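PDB 3HC7: gene 12 protein, which hydrolyses the ester link between mycolic acids and the arabinogalactan of the mycobacterial cell wall, which helps lyse the host and release phage particles. Local coordinates for residues 84-89 against 117-122; 55-60 against 88-93; 177-182 against 205-210; 143-148 against 183-188; 3-8 against 72-77. One frame throughout, in Å; residues are numbered along the deposited sequence.

Interaction 1: residues 84-89 against 117-122; sequences GAIVVG and GNPMRQ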
# COMPACT_ATOMS: atom_id res chain seq x y z
N GLY A 84 0.08 3.11 -2.26
CA GLY A 84 1.51 2.89 -2.31
C GLY A 84 1.93 1.66 -1.53
O GLY A 84 2.90 0.99 -1.89
N ALA A 85 1.20 1.37 -0.45
CA ALA A 85 1.48 0.18 0.36
C ALA A 85 1.11 -1.08 -0.42
O ALA A 85 1.79 -2.10 -0.30
CB ALA A 85 0.70 0.24 1.66
N ILE A 86 0.04 -1.01 -1.20
CA ILE A 86 -0.30 -2.14 -2.07
C ILE A 86 0.83 -2.40 -3.07
O ILE A 86 1.22 -3.55 -3.28
CB ILE A 86 -1.61 -1.91 -2.85
CG1 ILE A 86 -2.78 -1.58 -1.91
CG2 ILE A 86 -1.97 -3.15 -3.68
CD1 ILE A 86 -4.07 -1.19 -2.67
N VAL A 87 1.34 -1.33 -3.70
CA VAL A 87 2.42 -1.48 -4.67
C VAL A 87 3.62 -2.18 -4.03
O VAL A 87 4.12 -3.17 -4.55
CB VAL A 87 2.87 -0.12 -5.27
CG1 VAL A 87 4.17 -0.29 -6.09
CG2 VAL A 87 1.76 0.47 -6.13
N VAL A 88 4.09 -1.65 -2.89
CA VAL A 88 5.25 -2.25 -2.21
C VAL A 88 4.94 -3.67 -1.76
O VAL A 88 5.79 -4.56 -1.85
CB VAL A 88 5.70 -1.41 -0.99
CG1 VAL A 88 6.79 -2.13 -0.20
CG2 VAL A 88 6.19 -0.03 -1.43
N GLY A 89 3.72 -3.89 -1.27
CA GLY A 89 3.29 -5.20 -0.81
C GLY A 89 3.25 -6.23 -1.92
O GLY A 89 3.63 -7.38 -1.73
N GLY A 117 -0.96 2.62 6.35
CA GLY A 117 -2.30 2.40 5.83
C GLY A 117 -2.40 1.33 4.75
O GLY A 117 -2.85 1.60 3.64
N ASN A 118 -2.02 0.10 5.11
CA ASN A 118 -1.77 -0.99 4.16
C ASN A 118 -2.96 -1.94 3.90
O ASN A 118 -3.32 -2.75 4.75
CB ASN A 118 -0.56 -1.79 4.66
CG ASN A 118 -0.11 -2.85 3.68
OD1 ASN A 118 -0.56 -2.88 2.54
ND2 ASN A 118 0.79 -3.73 4.12
N PRO A 119 -3.55 -1.87 2.69
CA PRO A 119 -4.67 -2.77 2.37
C PRO A 119 -4.26 -4.24 2.31
O PRO A 119 -5.13 -5.11 2.28
CB PRO A 119 -5.13 -2.29 1.00
CG PRO A 119 -4.68 -0.86 0.92
CD PRO A 119 -3.37 -0.84 1.66
N MET A 120 -2.96 -4.53 2.30
CA MET A 120 -2.48 -5.90 2.33
C MET A 120 -1.88 -6.23 3.69
O MET A 120 -1.14 -7.20 3.82
CB MET A 120 -1.38 -6.13 1.29
CG MET A 120 -1.83 -6.17 -0.15
SD MET A 120 -0.39 -6.31 -1.25
CE MET A 120 0.19 -7.97 -0.88
N ARG A 121 -2.16 -5.41 4.69
CA ARG A 121 -1.52 -5.62 5.99
C ARG A 121 -1.81 -7.01 6.55
O ARG A 121 -2.96 -7.44 6.63
CB ARG A 121 -1.93 -4.54 6.99
CG ARG A 121 -1.18 -4.64 8.31
CD ARG A 121 -1.53 -3.50 9.24
NE ARG A 121 -2.90 -3.59 9.73
CZ ARG A 121 -3.28 -4.38 10.73
NH1 ARG A 121 -2.40 -5.15 11.36
NH2 ARG A 121 -4.55 -4.40 11.11
N GLN A 122 -0.74 -7.71 6.93
CA GLN A 122 -0.83 -9.06 7.49
C GLN A 122 -1.68 -9.04 8.76
O GLN A 122 -1.70 -8.04 9.48
CB GLN A 122 0.58 -9.59 7.79
CG GLN A 122 0.64 -10.82 8.69
CD GLN A 122 2.05 -11.33 8.88
OE1 GLN A 122 2.88 -11.26 7.97
NE2 GLN A 122 2.34 -11.85 10.07
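Ala85 opens the contact from the first turn of helix 83-96. Its CB faces the loop and meets the side chain of Asn118, with CB to OD1 at 3.5 Å. The same methyl also lies near the ring of Pro119. Ile86 CG1 and CD1 meet the Pro119 ring, and the two side chains cross at about a right angle. The packing is tight here, with Ile86 CG1 to Pro119 CG at 3.5 Å. Ile86 CG2 lies farther from the sulfur of Met120, at 4.3 Å. Gly89 has no side chain, and Met120 lies against its backbone. Met120 CE reaches Gly89 O at 3.6 Å, because the chain bends at chi3 (69°). Asn118 OD1 accepts from Met120 N at 2.9 Å, with the donor above the carbonyl plane. This is an Asx turn within a type I beta turn from Asn118 to Arg121. The amide is fixed at its other end by ND2, which bonds Asp160. Gly84 belongs to the GxSxG sequence around the active-site Ser82, and Gly117 lies near Asp166. The contact thus packs the helix after a probable nucleophile elbow against the loop after strand 110-116, as in alpha/beta hydrolases.

Interaction 2: residues 55-60 against 88-93; sequences KGVAEL and VGQVLK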
# COMPACT_ATOMS: atom_id res chain seq x y z
N LYS A 55 0.78 -0.18 -12.60
CA LYS A 55 1.83 0.70 -13.13
C LYS A 55 2.91 0.98 -12.09
O LYS A 55 4.10 0.97 -12.40
CB LYS A 55 1.23 2.02 -13.62
CG LYS A 55 0.27 1.84 -14.78
CD LYS A 55 -0.58 3.07 -14.97
CE LYS A 55 -1.56 2.87 -16.11
NZ LYS A 55 -0.84 2.72 -17.40
N GLY A 56 2.48 1.23 -10.85
CA GLY A 56 3.42 1.47 -9.77
C GLY A 56 4.27 0.25 -9.51
O GLY A 56 5.47 0.36 -9.27
N VAL A 57 3.65 -0.93 -9.56
CA VAL A 57 4.39 -2.18 -9.37
C VAL A 57 5.45 -2.35 -10.45
O VAL A 57 6.60 -2.65 -10.15
CB VAL A 57 3.45 -3.41 -9.34
CG1 VAL A 57 4.23 -4.73 -9.59
CG2 VAL A 57 2.71 -3.49 -8.02
N ALA A 58 5.07 -2.15 -11.70
CA ALA A 58 6.02 -2.30 -12.80
C ALA A 58 7.19 -1.34 -12.62
O ALA A 58 8.34 -1.72 -12.82
CB ALA A 58 5.33 -2.07 -14.13
N GLU A 59 6.91 -0.10 -12.23
CA GLU A 59 7.98 0.87 -12.07
C GLU A 59 8.88 0.55 -10.87
O GLU A 59 10.10 0.75 -10.93
CB GLU A 59 7.44 2.29 -11.95
CG GLU A 59 8.54 3.34 -11.79
CD GLU A 59 9.35 3.56 -13.06
OE1 GLU A 59 8.89 3.15 -14.15
OE2 GLU A 59 10.44 4.16 -12.98
N LEU A 60 8.30 0.05 -9.79
CA LEU A 60 9.09 -0.27 -8.61
C LEU A 60 10.03 -1.44 -8.88
O LEU A 60 11.18 -1.46 -8.42
CB LEU A 60 8.18 -0.57 -7.41
CG LEU A 60 8.97 -1.01 -6.17
CD1 LEU A 60 10.02 0.03 -5.81
CD2 LEU A 60 8.04 -1.27 -5.00
N VAL A 88 4.09 -1.65 -2.89
CA VAL A 88 5.25 -2.25 -2.21
C VAL A 88 4.94 -3.67 -1.76
O VAL A 88 5.79 -4.56 -1.85
CB VAL A 88 5.70 -1.41 -0.99
CG1 VAL A 88 6.79 -2.13 -0.20
CG2 VAL A 88 6.19 -0.03 -1.43
N GLY A 89 3.72 -3.89 -1.27
CA GLY A 89 3.29 -5.20 -0.81
C GLY A 89 3.25 -6.23 -1.92
O GLY A 89 3.63 -7.38 -1.73
N GLN A 90 2.79 -5.83 -3.10
CA GLN A 90 2.73 -6.74 -4.24
C GLN A 90 4.12 -7.13 -4.68
O GLN A 90 4.38 -8.30 -4.97
CB GLN A 90 1.98 -6.11 -5.40
CG GLN A 90 0.49 -6.10 -5.20
CD GLN A 90 -0.12 -7.47 -5.36
OE1 GLN A 90 0.11 -8.14 -6.37
NE2 GLN A 90 -0.91 -7.90 -4.38
N VAL A 91 5.02 -6.15 -4.73
CA VAL A 91 6.39 -6.39 -5.14
C VAL A 91 7.05 -7.35 -4.16
O VAL A 91 7.68 -8.31 -4.57
CB VAL A 91 7.20 -5.08 -5.29
CG1 VAL A 91 8.68 -5.37 -5.35
CG2 VAL A 91 6.76 -4.34 -6.54
N LEU A 92 6.89 -7.09 -2.87
CA LEU A 92 7.46 -7.95 -1.84
C LEU A 92 6.92 -9.37 -1.94
O LEU A 92 7.68 -10.32 -2.13
CB LEU A 92 7.17 -7.39 -0.45
CG LEU A 92 7.67 -8.17 0.78
CD1 LEU A 92 9.15 -8.55 0.68
CD2 LEU A 92 7.44 -7.35 2.04
N LYS A 93 5.60 -9.51 -1.80
CA LYS A 93 4.99 -10.84 -1.75
C LYS A 93 5.20 -11.68 -3.00
O LYS A 93 5.49 -12.87 -2.92
CB LYS A 93 3.49 -10.74 -1.46
CG LYS A 93 2.83 -12.10 -1.27
CD LYS A 93 1.35 -11.98 -0.92
CE LYS A 93 0.68 -13.36 -0.94
NZ LYS A 93 -0.71 -13.31 -0.41
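Gln90 carries the flat group of this contact, yet it touches Val57 with its aliphatic base. Gln90 CB meets Val57 CG2 at 3.8 Å. The chain then bends at chi2 (-73°), and the amide leads away from helix 50-70. There NE2 bonds the carboxylate of Asp146, and the side chain also touches Met120. The rest is aliphatic packing. Val91 is the central one. Its CG2 is anti to the carbonyl carbon and enters between two side chains of the facing helix. It lies 4.0 Å from Val57 CG1, and the two valines run past each other in opposite directions. On the other side the same Val91 CG2 is 3.7 Å from Leu60 CD2. Leu60 CD2 also reaches Val88, at CA (4.1 Å) and CG2 (4.2 Å); the CB of Val88 points away from helix 50-70. The short segments approach to 9.2 Å between axes and cross at -54°. On the sheet side, Leu60 touches Phe7 of strand 5-9, and Val88 touches Val9, Val113 and Phe115. These are two helices side by side on one face of a parallel sheet, the layered alpha/beta sandwich of the cutinase branch of the alpha/beta hydrolases.

Interaction 3: residues 177-182 against 205-210; sequences HEYEVA and IELGQR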
# COMPACT_ATOMS: atom_id res chain seq x y z
N HIS A 177 -16.21 -10.74 4.79
CA HIS A 177 -17.08 -11.01 3.66
C HIS A 177 -18.45 -10.39 3.83
O HIS A 177 -19.41 -10.77 3.17
CB HIS A 177 -17.17 -12.50 3.38
CG HIS A 177 -15.85 -13.10 3.00
ND1 HIS A 177 -15.23 -12.84 1.80
CD2 HIS A 177 -15.02 -13.92 3.68
CE1 HIS A 177 -14.08 -13.49 1.74
NE2 HIS A 177 -13.93 -14.16 2.88
N GLU A 178 -18.52 -9.42 4.73
CA GLU A 178 -19.69 -8.55 4.81
C GLU A 178 -19.83 -7.79 3.49
O GLU A 178 -18.84 -7.44 2.85
CB GLU A 178 -19.53 -7.61 6.01
CG GLU A 178 -20.34 -6.33 5.97
CD GLU A 178 -20.02 -5.43 7.15
OE1 GLU A 178 -19.38 -5.90 8.11
OE2 GLU A 178 -20.40 -4.24 7.12
N TYR A 179 -21.08 -7.55 3.09
CA TYR A 179 -21.42 -6.92 1.82
C TYR A 179 -20.65 -5.62 1.52
O TYR A 179 -20.02 -5.49 0.46
CB TYR A 179 -22.92 -6.63 1.80
CG TYR A 179 -23.43 -6.00 0.53
CD1 TYR A 179 -23.53 -6.74 -0.65
CD2 TYR A 179 -23.84 -4.68 0.51
CE1 TYR A 179 -24.01 -6.16 -1.81
CE2 TYR A 179 -24.32 -4.10 -0.64
CZ TYR A 179 -24.41 -4.84 -1.79
OH TYR A 179 -24.91 -4.25 -2.92
N GLU A 180 -20.72 -4.66 2.44
CA GLU A 180 -20.04 -3.38 2.29
C GLU A 180 -18.54 -3.59 2.11
O GLU A 180 -17.90 -2.93 1.28
CB GLU A 180 -20.29 -2.49 3.52
CG GLU A 180 -21.69 -1.92 3.58
CD GLU A 180 -22.69 -2.89 4.19
OE1 GLU A 180 -22.29 -4.03 4.54
OE2 GLU A 180 -23.88 -2.51 4.32
N VAL A 181 -17.98 -4.53 2.87
CA VAL A 181 -16.57 -4.84 2.75
C VAL A 181 -16.26 -5.44 1.38
O VAL A 181 -15.27 -5.07 0.74
CB VAL A 181 -16.10 -5.78 3.89
CG1 VAL A 181 -14.73 -6.34 3.59
CG2 VAL A 181 -16.09 -5.04 5.22
N ALA A 182 -17.11 -6.35 0.91
CA ALA A 182 -16.89 -6.98 -0.39
C ALA A 182 -16.92 -5.94 -1.52
O ALA A 182 -16.14 -6.02 -2.47
CB ALA A 182 -17.95 -8.06 -0.64
N ILE A 205 -22.19 -8.68 -10.29
CA ILE A 205 -23.01 -9.80 -10.73
C ILE A 205 -22.54 -11.09 -10.08
O ILE A 205 -23.33 -11.87 -9.56
CB ILE A 205 -23.01 -9.93 -12.26
CG1 ILE A 205 -23.94 -8.87 -12.86
CG2 ILE A 205 -23.47 -11.32 -12.69
CD1 ILE A 205 -23.59 -8.49 -14.29
N GLU A 206 -21.23 -11.31 -10.10
CA GLU A 206 -20.66 -12.49 -9.46
C GLU A 206 -20.96 -12.49 -7.96
O GLU A 206 -21.31 -13.53 -7.39
CB GLU A 206 -19.15 -12.56 -9.73
CG GLU A 206 -18.55 -13.93 -9.48
N LEU A 207 -20.84 -11.32 -7.32
CA LEU A 207 -21.13 -11.20 -5.89
C LEU A 207 -22.56 -11.56 -5.55
O LEU A 207 -22.82 -12.28 -4.58
CB LEU A 207 -20.84 -9.78 -5.38
CG LEU A 207 -21.09 -9.55 -3.89
CD1 LEU A 207 -20.16 -10.43 -3.06
CD2 LEU A 207 -20.89 -8.09 -3.50
N GLY A 208 -23.50 -11.05 -6.33
CA GLY A 208 -24.91 -11.26 -6.06
C GLY A 208 -25.33 -10.69 -4.71
O GLY A 208 -24.94 -9.57 -4.37
N GLN A 209 -26.09 -11.45 -3.95
CA GLN A 209 -26.56 -11.07 -2.62
C GLN A 209 -27.66 -10.02 -2.58
O GLN A 209 -28.65 -10.22 -1.94
CB GLN A 209 -25.41 -10.67 -1.72
CG GLN A 209 -24.47 -11.76 -1.53
CD GLN A 209 -23.40 -11.45 -0.58
OE1 GLN A 209 -22.36 -12.07 -0.60
NE2 GLN A 209 -23.63 -10.51 0.29
N ARG A 210 -27.46 -8.91 -3.25
CA ARG A 210 -28.42 -7.80 -3.23
C ARG A 210 -28.60 -7.25 -4.63
O ARG A 210 -27.77 -7.49 -5.50
CB ARG A 210 -27.93 -6.69 -2.31
CG ARG A 210 -27.52 -7.16 -0.94
CD ARG A 210 -27.46 -6.00 0.02
NE ARG A 210 -26.87 -6.39 1.30
CZ ARG A 210 -26.66 -5.55 2.30
NH1 ARG A 210 -27.00 -4.27 2.17
NH2 ARG A 210 -26.11 -5.98 3.43
O HOH W 1 -25.36 -5.43 -5.25
O HOH W 2 -26.26 -3.79 4.95
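Arg210 lies flat over one face of the Tyr179 ring, and this stack dominates the contact. The guanidinium and ring planes are only 8° apart, and their centres are 4.0 Å apart. The cation-pi component is off-centre, since Arg210 CZ sits toward CG and CD2 of the ring. The aliphatic part does the centring instead. Arg210 CD stands 3.6 Å from the ring centroid in a CH-pi contact. The arginine chain is extended from CG to NE, so it runs along the ring from the hydroxyl end to CB.

Polar contacts surround the stack. Glu180 OE2 stays 4.2 Å from Arg210 NH1, beyond a salt bridge. Water 2 joins the two residues. It donates to Glu180 OE2 and accepts from Arg210 NH2 at 2.7 Å, at the edge of the guanidinium. The direct ion pair of Arg210 is with Glu214, through NH1. Water 1 lies in the plane of the Tyr179 ring, 2.7 Å from OH, and may also donate to Arg210 O, a longer approach at 3.2 Å. Gln209 NE2 comes to the ring edge, 3.9 Å from Tyr179 CD1.

The apolar part is small. Leu207 CD2 touches Tyr179 CE1 at 4.0 Å. Leu207 CD1 meets Ala182 CB at the same distance.

Glu178 is the N-cap of helix 179-189, so Tyr179 sits in its first turn. Gly208 ends helix 200-207 with positive phi. Tyr179 also touches Leu218 of helix 212-230, and Leu207 packs on Ile183 and Ile186. The contact therefore lies where three helices meet, away from the central sheet.

Interaction 4: residues 143-148 against 183-188; sequences ILEDRL and IGRIVM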
# COMPACT_ATOMS: atom_id res chain seq x y z
N ILE A 143 -7.89 -5.33 4.17
CA ILE A 143 -9.09 -5.76 3.47
C ILE A 143 -8.82 -6.76 2.33
O ILE A 143 -9.59 -7.69 2.12
CB ILE A 143 -9.85 -4.54 2.94
CG1 ILE A 143 -11.21 -4.97 2.39
CG2 ILE A 143 -9.00 -3.81 1.90
CD1 ILE A 143 -12.07 -3.81 1.93
N LEU A 144 -7.72 -6.56 1.59
CA LEU A 144 -7.46 -7.36 0.38
C LEU A 144 -7.20 -8.84 0.69
O LEU A 144 -6.52 -9.16 1.65
CB LEU A 144 -6.27 -6.80 -0.40
CG LEU A 144 -6.46 -5.44 -1.08
CD1 LEU A 144 -5.13 -4.97 -1.64
CD2 LEU A 144 -7.51 -5.51 -2.18
N GLU A 145 -7.75 -9.73 -0.14
CA GLU A 145 -7.60 -11.18 0.08
C GLU A 145 -6.17 -11.67 -0.21
O GLU A 145 -5.72 -12.66 0.35
CB GLU A 145 -8.59 -11.96 -0.79
CG GLU A 145 -10.06 -11.67 -0.49
CD GLU A 145 -10.96 -11.92 -1.70
OE1 GLU A 145 -10.69 -11.34 -2.77
OE2 GLU A 145 -11.94 -12.70 -1.58
N ASP A 146 -5.49 -10.97 -1.11
CA ASP A 146 -4.08 -11.22 -1.39
C ASP A 146 -3.26 -10.32 -0.47
O ASP A 146 -2.85 -9.23 -0.85
CB ASP A 146 -3.79 -10.87 -2.86
CG ASP A 146 -2.37 -11.20 -3.28
OD1 ASP A 146 -1.82 -12.21 -2.79
OD2 ASP A 146 -1.83 -10.46 -4.12
N ARG A 147 -3.04 -10.77 0.76
CA ARG A 147 -2.37 -9.95 1.76
C ARG A 147 -1.07 -10.60 2.21
O ARG A 147 -0.79 -11.77 1.90
CB ARG A 147 -3.29 -9.69 2.96
CG ARG A 147 -3.65 -10.94 3.75
CD ARG A 147 -4.46 -10.62 5.00
NE ARG A 147 -5.75 -10.00 4.69
CZ ARG A 147 -6.85 -10.69 4.38
NH1 ARG A 147 -6.81 -12.02 4.36
NH2 ARG A 147 -7.99 -10.05 4.10
N LEU A 148 -0.26 -9.83 2.93
CA LEU A 148 1.04 -10.32 3.37
C LEU A 148 0.87 -11.39 4.43
O LEU A 148 -0.11 -11.39 5.18
CB LEU A 148 1.89 -9.15 3.87
CG LEU A 148 2.19 -8.12 2.79
CD1 LEU A 148 2.66 -6.81 3.37
CD2 LEU A 148 3.21 -8.66 1.79
N ILE A 183 -17.82 -4.98 -1.41
CA ILE A 183 -17.96 -3.99 -2.48
C ILE A 183 -16.77 -3.04 -2.46
O ILE A 183 -16.25 -2.65 -3.51
CB ILE A 183 -19.31 -3.27 -2.40
CG1 ILE A 183 -20.42 -4.25 -2.80
CG2 ILE A 183 -19.31 -2.06 -3.30
CD1 ILE A 183 -21.73 -3.61 -3.07
N GLY A 184 -16.29 -2.72 -1.27
CA GLY A 184 -15.01 -2.04 -1.13
C GLY A 184 -13.87 -2.76 -1.83
O GLY A 184 -13.07 -2.13 -2.54
N ARG A 185 -13.76 -4.07 -1.64
CA ARG A 185 -12.71 -4.83 -2.33
C ARG A 185 -12.94 -4.76 -3.83
O ARG A 185 -12.01 -4.62 -4.60
CB ARG A 185 -12.67 -6.29 -1.89
CG ARG A 185 -11.61 -6.60 -0.87
CD ARG A 185 -11.37 -8.09 -0.73
NE ARG A 185 -12.60 -8.81 -0.46
CZ ARG A 185 -13.05 -9.08 0.76
NH1 ARG A 185 -12.38 -8.68 1.83
NH2 ARG A 185 -14.18 -9.75 0.91
N ILE A 186 -14.20 -4.85 -4.25
CA ILE A 186 -14.50 -4.78 -5.67
C ILE A 186 -13.97 -3.48 -6.29
O ILE A 186 -13.31 -3.49 -7.33
CB ILE A 186 -16.00 -4.93 -5.92
CG1 ILE A 186 -16.37 -6.41 -5.82
CG2 ILE A 186 -16.39 -4.35 -7.28
CD1 ILE A 186 -17.84 -6.68 -5.74
N VAL A 187 -14.26 -2.36 -5.63
CA VAL A 187 -13.83 -1.04 -6.09
C VAL A 187 -12.31 -0.95 -6.22
O VAL A 187 -11.77 -0.46 -7.22
CB VAL A 187 -14.38 0.07 -5.16
CG1 VAL A 187 -13.62 1.36 -5.35
CG2 VAL A 187 -15.84 0.29 -5.44
N MET A 188 -11.61 -1.45 -5.22
CA MET A 188 -10.15 -1.42 -5.26
C MET A 188 -9.52 -2.30 -6.35
O MET A 188 -8.45 -1.97 -6.87
CB MET A 188 -9.58 -1.76 -3.90
CG MET A 188 -9.78 -0.66 -2.88
SD MET A 188 -9.18 -1.17 -1.26
CE MET A 188 -7.71 -2.07 -1.74
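Arg185 and Ile143 bond directly: Arg185 NH1 donates to Ile143 O at 3.0 Å, with an N-H...O angle of 155°. The acceptor lies near the guanidinium plane, at its edge. In this alpha/beta hydrolase, the contact joins the loop after strand 140-141 to helix 179-189, one of the helices that follow strand 157-161. Glu145 lies over one face of the guanidinium, with its carboxylate plane 17° from it. Glu145 CG is 3.8 Å from Arg185 NE. The salt bridge is long, Glu145 OE1 to Arg185 NE at 3.9 Å. The oxygen lies well out of the guanidinium plane, so no N-H points at it. Ile143 CG1 rests on the aliphatic part of the arginine, 3.7 Å from its CG. One turn on, Met188 fills the apolar side. Its CE presses on Leu144 CD2 at 3.5 Å, tighter than usual. The sulfur is looser, 4.1 Å from Ile143 CG2. A second shell sets these groups. Leu144 and Met188 both touch Ile86, and backbone bonds tie Ile143 to Tyr168 and Leu144 to Pro119. The arginine chain bends at chi3 (-54°), and NH1 faces the loop. NH2 donates to Leu176 O, just before the helix, so each nitrogen grips a backbone carbonyl.

Interaction 5: residues 3-8 against 72-77; sequences KPWLFT and PYADFA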
# COMPACT_ATOMS: atom_id res chain seq x y z
N LYS A 3 26.15 3.08 0.16
CA LYS A 3 24.96 3.85 0.48
C LYS A 3 23.71 3.10 0.01
O LYS A 3 23.54 2.86 -1.18
CB LYS A 3 25.05 5.23 -0.19
CG LYS A 3 24.22 6.32 0.46
CD LYS A 3 24.60 7.70 -0.10
CE LYS A 3 23.60 8.77 0.29
NZ LYS A 3 23.81 10.04 -0.46
N PRO A 4 22.82 2.73 0.96
CA PRO A 4 21.63 1.94 0.65
C PRO A 4 20.58 2.74 -0.13
O PRO A 4 20.53 3.96 -0.03
CB PRO A 4 21.06 1.57 2.03
CG PRO A 4 22.05 2.07 3.05
CD PRO A 4 22.90 3.10 2.38
N TRP A 5 19.74 2.04 -0.88
CA TRP A 5 18.68 2.68 -1.64
C TRP A 5 17.36 2.67 -0.90
O TRP A 5 17.03 1.70 -0.21
CB TRP A 5 18.51 2.01 -3.01
CG TRP A 5 19.51 2.48 -3.98
CD1 TRP A 5 20.69 1.87 -4.31
CD2 TRP A 5 19.45 3.68 -4.74
NE1 TRP A 5 21.36 2.62 -5.24
CE2 TRP A 5 20.62 3.75 -5.52
CE3 TRP A 5 18.51 4.72 -4.85
CZ2 TRP A 5 20.88 4.80 -6.40
CZ3 TRP A 5 18.77 5.76 -5.71
CH2 TRP A 5 19.94 5.80 -6.48
N LEU A 6 16.60 3.75 -1.06
CA LEU A 6 15.25 3.84 -0.53
C LEU A 6 14.26 4.08 -1.66
O LEU A 6 14.35 5.07 -2.39
CB LEU A 6 15.15 4.96 0.52
CG LEU A 6 13.75 5.25 1.06
CD1 LEU A 6 13.18 4.02 1.74
CD2 LEU A 6 13.77 6.44 2.03
N PHE A 7 13.32 3.15 -1.82
CA PHE A 7 12.29 3.26 -2.85
C PHE A 7 10.97 3.63 -2.19
O PHE A 7 10.58 3.03 -1.18
CB PHE A 7 12.14 1.94 -3.61
CG PHE A 7 13.41 1.51 -4.31
CD1 PHE A 7 13.72 1.99 -5.57
CD2 PHE A 7 14.29 0.64 -3.68
CE1 PHE A 7 14.88 1.59 -6.21
CE2 PHE A 7 15.46 0.24 -4.31
CZ PHE A 7 15.75 0.72 -5.58
N THR A 8 10.28 4.62 -2.74
CA THR A 8 9.07 5.13 -2.13
C THR A 8 7.93 5.23 -3.13
O THR A 8 8.12 5.63 -4.28
CB THR A 8 9.29 6.52 -1.48
OG1 THR A 8 9.76 7.43 -2.48
CG2 THR A 8 10.31 6.43 -0.36
N PRO A 72 26.09 -3.57 -6.47
CA PRO A 72 25.89 -4.89 -5.86
C PRO A 72 26.11 -4.93 -4.35
O PRO A 72 25.68 -5.88 -3.70
CB PRO A 72 26.94 -5.75 -6.56
CG PRO A 72 27.22 -5.05 -7.85
CD PRO A 72 27.11 -3.59 -7.52
N TYR A 73 26.76 -3.91 -3.79
CA TYR A 73 27.03 -3.90 -2.36
C TYR A 73 26.01 -3.03 -1.63
O TYR A 73 26.10 -2.84 -0.42
CB TYR A 73 28.45 -3.42 -2.08
N ALA A 74 25.06 -2.51 -2.39
CA ALA A 74 24.03 -1.64 -1.83
C ALA A 74 22.84 -2.46 -1.37
O ALA A 74 22.26 -3.21 -2.15
CB ALA A 74 23.59 -0.61 -2.85
N ASP A 75 22.49 -2.32 -0.09
CA ASP A 75 21.27 -2.92 0.42
C ASP A 75 20.13 -1.97 0.08
O ASP A 75 20.37 -0.90 -0.48
CB ASP A 75 21.37 -3.14 1.93
CG ASP A 75 22.32 -4.27 2.28
OD1 ASP A 75 22.58 -5.13 1.42
OD2 ASP A 75 22.81 -4.28 3.43
N PHE A 76 18.90 -2.34 0.40
CA PHE A 76 17.79 -1.42 0.13
C PHE A 76 16.64 -1.52 1.11
O PHE A 76 16.57 -2.45 1.93
CB PHE A 76 17.28 -1.56 -1.32
CG PHE A 76 16.48 -2.81 -1.58
CD1 PHE A 76 17.07 -4.06 -1.52
CD2 PHE A 76 15.13 -2.73 -1.91
CE1 PHE A 76 16.34 -5.22 -1.76
CE2 PHE A 76 14.38 -3.87 -2.16
CZ PHE A 76 14.99 -5.12 -2.08
N ALA A 77 15.74 -0.55 1.01
CA ALA A 77 14.54 -0.49 1.83
C ALA A 77 13.40 0.03 0.96
O ALA A 77 13.63 0.65 -0.08
CB ALA A 77 14.77 0.44 3.03
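Trp5 and Ala77 mark the tight part of the contact, where two strands pair through the backbone. Trp5 N donates to Asp75 O at 3.0 Å. Trp5 O then accepts from Ala77 N at 2.9 Å, nearly in line with its C=O. Phe7 N continues the ladder on Ala77 O at 3.1 Å, with an N-H...O angle of 171°. Trp5 O also receives a CA-H...O contact from Phe76 CA at 3.2 Å. Side chains pack on both faces. On one, Trp5 CB meets Phe76 CB, and Phe7 CE2 lies 3.8 Å from Phe76 CD2. The two phenylalanine side chains cross at about a right angle. Phe76 CB lies at the edge of the Phe7 ring, in its plane. This face looks to helix 50-70, where Phe7 touches Leu60 and Ile64, and Phe76 touches Leu68. The pairing is parallel, with strands 5-9 and 76-81 adjacent in the five-stranded sheet of the alpha/beta hydrolase fold. On the other face Leu6 CD1 meets Ala77 CB at 4.1 Å. Toward the start of both strands the contact loosens. Ala74 CB sits at the edge of the Trp5 ring, 4.1 Å from CD1. Pro4 meets Asp75 O with CA (3.3 Å, a CA-H...O contact) and with CB. Lys3 is exposed, and its CB points away from residues 72-77.

Interactions 1 and 2 share Val88 and Gly89 on helix 83-96, with centres 10 Å apart. Interaction 4 joins both. Met120 O bonds Leu148 N at 2.9 Å, and Gln90 NE2 bonds Asp146 OD2 at 2.7 Å. Interaction 3 continues interaction 4 along helix 179-189, with Leu207 CD2 on Ile183 CG1 at 3.9 Å. Interaction 5 meets interaction 2 where Leu60 CD1 touches Phe7 CB at 3.6 Å. Interactions 3 and 5 have centres 42 Å apart. The active site lies next to interaction 1: Gly117 is about 3 Å from the side chain of Asp166, the inferred acid, and about 5 Å from that of Ser82. Between side chains, Met188 is about 9 Å from Ser82.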